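Local coordinates for 6-aminohexanoate-cyclic-dimer hydrolase (Arthrobacter sp., PDB 3A2Q), which hydrolyses the cyclic dimer of 6-aminohexanoate, a by-product of nylon-6 manufacture, to the linear dimer, at residues Ser180-Arg191 and Phe428-Pro439. The protein carries 1 engineered substitution. Sequence-based numbering, arbitrary orientation.
Sequences SVCGVVGLKPTR and FNVSGQPAISLP
Two bends late in the Lys-188 side chain, at chi3 (73°) and chi4 (63°), curl its ammonium back over the turn after helix 427-431, where Lys-188 NZ donates to Gln-433 O at 2.7 Å. That donor stands well above the carbonyl plane rather than on a lone pair; a second bond, from Lys-188 NZ to Pro-189 O at 2.9 Å, grips the same buried ammonium, and Lys-188 CD passes 3.5 Å from Asn-429 ND2. Arg-191 turns instead at chi3 (-68°), which brings its guanidinium against the C-terminal end of helix 427-431. Arg-191 NH2 donates to Val-430 O at 3.0 Å, the oxygen lying near the guanidinium plane, while Gly-432 CA sits over one face, 4.0 Å above it. Gly-432 leaves the helix with positive phi, and its O takes the Arg-191 N-H on a lone pair, while Arg-191 NE is held by Gly-208 O.

Farther along both segments the strands run almost exactly antiparallel. Paired backbone bonds join Gly-186 to Ser-437 and Lys-188 to Ala-435. Between them, Leu-187 and Ile-436 form a non-hydrogen-bonded pair on the face covered by Leu-463 of helix 460-473, with Leu-187 CD1 3.8 Å from Ile-436 CB. Val-185 CG1 extends this apolar row to Ile-436 CD1 at 3.5 Å.

Asn-429 ND2 bonds Asp-170 and Ala-209 O, and its side chain lies about 6 Å from bound 6-aminohexanoic acid. Helix 427-431 therefore places Asn-429 near the ligand, while strands 185-188 and 435-442 are neighbours in the central mixed sheet of the amidase fold.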
ATOM      1  N   SER A 180       3.989  -2.810   6.896  1.00 20.75           N
ATOM      2  CA  SER A 180       4.679  -2.716   8.181  1.00 20.48           C
ATOM      3  C   SER A 180       3.979  -3.592   9.226  1.00 23.74           C
ATOM      4  O   SER A 180       4.607  -4.401   9.916  1.00 22.44           O
ATOM      5  CB  SER A 180       4.684  -1.259   8.661  1.00 18.56           C
ATOM      6  OG  SER A 180       5.255  -1.138   9.959  1.00 18.19           O
ATOM      7  N   VAL A 181       2.666  -3.420   9.321  1.00 21.04           N
ATOM      8  CA  VAL A 181       1.844  -4.150  10.284  1.00 23.82           C
ATOM      9  C   VAL A 181       1.770  -5.657  10.044  1.00 22.86           C
ATOM     10  O   VAL A 181       1.644  -6.429  10.998  1.00 25.89           O
ATOM     11  CB  VAL A 181       0.409  -3.565  10.294  1.00 25.73           C
ATOM     12  CG1 VAL A 181      -0.534  -4.444  11.127  1.00 26.25           C
ATOM     13  CG2 VAL A 181       0.447  -2.149  10.826  1.00 25.11           C
ATOM     14  N   CYS A 182       1.864  -6.076   8.782  1.00 24.75           N
ATOM     15  CA  CYS A 182       1.779  -7.493   8.436  1.00 23.93           C
ATOM     16  C   CYS A 182       3.098  -8.189   8.120  1.00 26.98           C
ATOM     17  O   CYS A 182       3.107  -9.358   7.739  1.00 26.96           O
ATOM     18  CB  CYS A 182       0.811  -7.687   7.269  1.00 26.38           C
ATOM     19  SG  CYS A 182      -0.886  -7.220   7.681  1.00 26.17           S
ATOM     20  N   GLY A 183       4.210  -7.479   8.266  1.00 25.02           N
ATOM     21  CA  GLY A 183       5.503  -8.101   8.026  1.00 25.70           C
ATOM     22  C   GLY A 183       5.847  -8.489   6.602  1.00 24.03           C
ATOM     23  O   GLY A 183       6.434  -9.548   6.368  1.00 25.52           O
ATOM     24  N   VAL A 184       5.480  -7.647   5.642  1.00 23.39           N
ATOM     25  CA  VAL A 184       5.805  -7.917   4.244  1.00 23.05           C
ATOM     26  C   VAL A 184       6.400  -6.648   3.642  1.00 24.69           C
ATOM     27  O   VAL A 184       6.463  -5.616   4.308  1.00 23.47           O
ATOM     28  CB  VAL A 184       4.556  -8.342   3.425  1.00 23.36           C
ATOM     29  CG1 VAL A 184       3.961  -9.613   4.012  1.00 27.80           C
ATOM     30  CG2 VAL A 184       3.525  -7.226   3.410  1.00 27.06           C
ATOM     31  N   VAL A 185       6.862  -6.735   2.397  1.00 23.21           N
ATOM     32  CA  VAL A 185       7.430  -5.572   1.728  1.00 24.39           C
ATOM     33  C   VAL A 185       6.325  -4.791   1.023  1.00 22.48           C
ATOM     34  O   VAL A 185       5.540  -5.362   0.270  1.00 23.06           O
ATOM     35  CB  VAL A 185       8.479  -5.978   0.675  1.00 24.90           C
ATOM     36  CG1 VAL A 185       9.107  -4.728   0.078  1.00 23.23           C
ATOM     37  CG2 VAL A 185       9.543  -6.854   1.308  1.00 23.12           C
ATOM     38  N   GLY A 186       6.269  -3.485   1.267  1.00 23.23           N
ATOM     39  CA  GLY A 186       5.256  -2.666   0.630  1.00 20.74           C
ATOM     40  C   GLY A 186       5.880  -1.428   0.024  1.00 21.33           C
ATOM     41  O   GLY A 186       6.500  -0.635   0.731  1.00 21.69           O
ATOM     42  N   LEU A 187       5.724  -1.257  -1.284  1.00 22.35           N
ATOM     43  CA  LEU A 187       6.296  -0.098  -1.953  1.00 22.41           C
ATOM     44  C   LEU A 187       5.297   0.870  -2.552  1.00 19.67           C
ATOM     45  O   LEU A 187       4.379   0.464  -3.270  1.00 22.97           O
ATOM     46  CB  LEU A 187       7.244  -0.540  -3.073  1.00 21.83           C
ATOM     47  CG  LEU A 187       7.676   0.576  -4.038  1.00 22.64           C
ATOM     48  CD1 LEU A 187       8.721   1.459  -3.367  1.00 21.81           C
ATOM     49  CD2 LEU A 187       8.237  -0.031  -5.314  1.00 22.79           C
ATOM     50  N   LYS A 188       5.473   2.153  -2.232  1.00 19.23           N
ATOM     51  CA  LYS A 188       4.682   3.218  -2.839  1.00 18.20           C
ATOM     52  C   LYS A 188       5.726   3.818  -3.787  1.00 21.32           C
ATOM     53  O   LYS A 188       6.653   4.511  -3.350  1.00 19.70           O
ATOM     54  CB  LYS A 188       4.279   4.307  -1.844  1.00 21.39           C
ATOM     55  CG  LYS A 188       3.480   5.431  -2.524  1.00 20.11           C
ATOM     56  CD  LYS A 188       3.474   6.731  -1.721  1.00 19.25           C
ATOM     57  CE  LYS A 188       4.813   7.448  -1.777  1.00 24.46           C
ATOM     58  NZ  LYS A 188       5.169   7.883  -3.163  1.00 21.78           N
ATOM     59  N   PRO A 189       5.609   3.545  -5.092  1.00 23.80           N
ATOM     60  CA  PRO A 189       6.597   4.099  -6.020  1.00 22.36           C
ATOM     61  C   PRO A 189       6.476   5.603  -6.195  1.00 24.67           C
ATOM     62  O   PRO A 189       5.649   6.262  -5.563  1.00 23.70           O
ATOM     63  CB  PRO A 189       6.312   3.350  -7.323  1.00 25.60           C
ATOM     64  CG  PRO A 189       4.852   3.044  -7.228  1.00 29.06           C
ATOM     65  CD  PRO A 189       4.649   2.670  -5.781  1.00 24.16           C
ATOM     66  N   THR A 190       7.331   6.139  -7.052  1.00 22.29           N
ATOM     67  CA  THR A 190       7.320   7.559  -7.368  1.00 22.07           C
ATOM     68  C   THR A 190       5.963   7.880  -7.978  1.00 19.51           C
ATOM     69  O   THR A 190       5.392   7.055  -8.687  1.00 21.43           O
ATOM     70  CB  THR A 190       8.399   7.874  -8.415  1.00 19.44           C
ATOM     71  OG1 THR A 190       9.688   7.608  -7.848  1.00 21.60           O
ATOM     72  CG2 THR A 190       8.308   9.329  -8.865  1.00 21.00           C
ATOM     73  N   ARG A 191       5.453   9.074  -7.709  1.00 22.56           N
ATOM     74  CA  ARG A 191       4.172   9.486  -8.274  1.00 20.10           C
ATOM     75  C   ARG A 191       4.265   9.370  -9.798  1.00 24.02           C
ATOM     76  O   ARG A 191       5.249   9.800 -10.395  1.00 22.61           O
ATOM     77  CB  ARG A 191       3.878  10.940  -7.874  1.00 22.61           C
ATOM     78  CG  ARG A 191       2.686  11.578  -8.590  1.00 22.26           C
ATOM     79  CD  ARG A 191       2.524  13.025  -8.145  1.00 26.31           C
ATOM     80  NE  ARG A 191       2.108  13.114  -6.747  1.00 36.63           N
ATOM     81  CZ  ARG A 191       2.533  14.032  -5.886  1.00 35.60           C
ATOM     82  NH1 ARG A 191       3.406  14.961  -6.264  1.00 32.67           N
ATOM     83  NH2 ARG A 191       2.074  14.028  -4.642  1.00 37.91           N
ATOM     84  N   PHE A 428       5.295  11.592   2.260  1.00 21.13           N
ATOM     85  CA  PHE A 428       5.807  11.157   0.969  1.00 21.09           C
ATOM     86  C   PHE A 428       4.748  10.938  -0.096  1.00 24.31           C
ATOM     87  O   PHE A 428       5.072  10.775  -1.273  1.00 24.26           O
ATOM     88  CB  PHE A 428       6.703   9.945   1.203  1.00 20.72           C
ATOM     89  CG  PHE A 428       7.730  10.210   2.261  1.00 22.42           C
ATOM     90  CD1 PHE A 428       8.723  11.167   2.041  1.00 25.44           C
ATOM     91  CD2 PHE A 428       7.596   9.668   3.534  1.00 24.28           C
ATOM     92  CE1 PHE A 428       9.555  11.591   3.074  1.00 20.21           C
ATOM     93  CE2 PHE A 428       8.424  10.086   4.577  1.00 20.89           C
ATOM     94  CZ  PHE A 428       9.405  11.052   4.346  1.00 24.29           C
ATOM     95  N   ASN A 429       3.481  10.936   0.312  1.00 23.21           N
ATOM     96  CA  ASN A 429       2.400  10.847  -0.658  1.00 21.05           C
ATOM     97  C   ASN A 429       2.335  12.265  -1.210  1.00 21.67           C
ATOM     98  O   ASN A 429       2.061  12.476  -2.384  1.00 20.82           O
ATOM     99  CB  ASN A 429       1.050  10.536  -0.001  1.00 20.85           C
ATOM    100  CG  ASN A 429       0.946   9.113   0.455  1.00 22.54           C
ATOM    101  OD1 ASN A 429       1.254   8.796   1.601  1.00 19.83           O
ATOM    102  ND2 ASN A 429       0.526   8.234  -0.449  1.00 21.99           N
ATOM    103  N   VAL A 430       2.588  13.245  -0.344  1.00 21.38           N
ATOM    104  CA  VAL A 430       2.557  14.636  -0.784  1.00 22.21           C
ATOM    105  C   VAL A 430       3.748  14.976  -1.675  1.00 23.48           C
ATOM    106  O   VAL A 430       3.582  15.646  -2.687  1.00 22.67           O
ATOM    107  CB  VAL A 430       2.514  15.613   0.407  1.00 23.39           C
ATOM    108  CG1 VAL A 430       2.613  17.051  -0.092  1.00 21.66           C
ATOM    109  CG2 VAL A 430       1.215  15.417   1.176  1.00 25.79           C
ATOM    110  N   SER A 431       4.944  14.510  -1.318  1.00 25.04           N
ATOM    111  CA  SER A 431       6.122  14.804  -2.132  1.00 22.92           C
ATOM    112  C   SER A 431       6.189  13.922  -3.375  1.00 25.18           C
ATOM    113  O   SER A 431       6.804  14.299  -4.371  1.00 25.15           O
ATOM    114  CB  SER A 431       7.409  14.620  -1.319  1.00 22.65           C
ATOM    115  OG  SER A 431       7.651  13.251  -1.073  1.00 19.56           O
ATOM    116  N   GLY A 432       5.571  12.744  -3.311  1.00 20.69           N
ATOM    117  CA  GLY A 432       5.579  11.842  -4.452  1.00 22.77           C
ATOM    118  C   GLY A 432       6.832  10.983  -4.557  1.00 22.63           C
ATOM    119  O   GLY A 432       7.012  10.270  -5.543  1.00 22.28           O
ATOM    120  N   GLN A 433       7.696  11.040  -3.547  1.00 20.30           N
ATOM    121  CA  GLN A 433       8.928  10.256  -3.563  1.00 22.00           C
ATOM    122  C   GLN A 433       8.695   8.778  -3.317  1.00 22.19           C
ATOM    123  O   GLN A 433       7.781   8.394  -2.590  1.00 23.33           O
ATOM    124  CB  GLN A 433       9.901  10.783  -2.516  1.00 21.55           C
ATOM    125  CG  GLN A 433      10.401  12.172  -2.807  1.00 21.93           C
ATOM    126  CD  GLN A 433      10.975  12.832  -1.578  1.00 26.56           C
ATOM    127  OE1 GLN A 433      10.254  13.119  -0.625  1.00 27.18           O
ATOM    128  NE2 GLN A 433      12.274  13.074  -1.588  1.00 31.80           N
ATOM    129  N   PRO A 434       9.531   7.922  -3.922  1.00 21.44           N
ATOM    130  CA  PRO A 434       9.388   6.477  -3.748  1.00 21.03           C
ATOM    131  C   PRO A 434       9.750   6.121  -2.305  1.00 20.05           C
ATOM    132  O   PRO A 434      10.754   6.597  -1.766  1.00 20.61           O
ATOM    133  CB  PRO A 434      10.368   5.906  -4.772  1.00 18.79           C
ATOM    134  CG  PRO A 434      11.454   6.942  -4.799  1.00 20.90           C
ATOM    135  CD  PRO A 434      10.695   8.249  -4.768  1.00 20.93           C
ATOM    136  N   ALA A 435       8.927   5.290  -1.675  1.00 18.82           N
ATOM    137  CA  ALA A 435       9.159   4.913  -0.285  1.00 17.89           C
ATOM    138  C   ALA A 435       8.758   3.469  -0.086  1.00 18.02           C
ATOM    139  O   ALA A 435       7.661   3.060  -0.471  1.00 20.65           O
ATOM    140  CB  ALA A 435       8.347   5.815   0.647  1.00 20.37           C
ATOM    141  N   ILE A 436       9.641   2.698   0.532  1.00 20.10           N
ATOM    142  CA  ILE A 436       9.371   1.286   0.735  1.00 19.05           C
ATOM    143  C   ILE A 436       9.445   0.895   2.205  1.00 21.34           C
ATOM    144  O   ILE A 436      10.254   1.433   2.965  1.00 20.38           O
ATOM    145  CB  ILE A 436      10.383   0.436  -0.088  1.00 22.82           C
ATOM    146  CG1 ILE A 436       9.957  -1.031  -0.130  1.00 23.30           C
ATOM    147  CG2 ILE A 436      11.780   0.563   0.518  1.00 25.47           C
ATOM    148  CD1 ILE A 436      10.744  -1.845  -1.138  1.00 25.38           C
ATOM    149  N   SER A 437       8.567  -0.018   2.613  1.00 22.55           N
ATOM    150  CA  SER A 437       8.580  -0.512   3.987  1.00 19.75           C
ATOM    151  C   SER A 437       9.139  -1.930   3.926  1.00 21.84           C
ATOM    152  O   SER A 437       8.642  -2.753   3.159  1.00 20.56           O
ATOM    153  CB  SER A 437       7.167  -0.553   4.573  1.00 21.72           C
ATOM    154  OG  SER A 437       7.206  -1.010   5.915  1.00 20.81           O
ATOM    155  N   LEU A 438      10.175  -2.199   4.719  1.00 21.53           N
ATOM    156  CA  LEU A 438      10.807  -3.515   4.772  1.00 22.38           C
ATOM    157  C   LEU A 438      10.499  -4.127   6.136  1.00 22.57           C
ATOM    158  O   LEU A 438      10.610  -3.451   7.156  1.00 22.86           O
ATOM    159  CB  LEU A 438      12.324  -3.379   4.600  1.00 23.37           C
ATOM    160  CG  LEU A 438      12.785  -2.689   3.310  1.00 22.96           C
ATOM    161  CD1 LEU A 438      14.314  -2.599   3.293  1.00 26.76           C
ATOM    162  CD2 LEU A 438      12.281  -3.468   2.108  1.00 22.81           C
ATOM    163  N   PRO A 439      10.119  -5.418   6.169  1.00 25.21           N
ATOM    164  CA  PRO A 439       9.785  -6.117   7.421  1.00 24.88           C
ATOM    165  C   PRO A 439      11.011  -6.533   8.233  1.00 25.97           C
ATOM    166  O   PRO A 439      11.254  -7.723   8.462  1.00 25.70           O
ATOM    167  CB  PRO A 439       8.979  -7.313   6.933  1.00 22.20           C
ATOM    168  CG  PRO A 439       9.640  -7.635   5.631  1.00 26.25           C
ATOM    169  CD  PRO A 439       9.866  -6.279   4.999  1.00 23.64           C
TER
HETATM  170  O   HOH W   1       7.478  -3.870   6.272  1.00 25.30           O
HETATM  171  O   HOH W   2       2.663  17.493  -4.458  1.00 26.10           O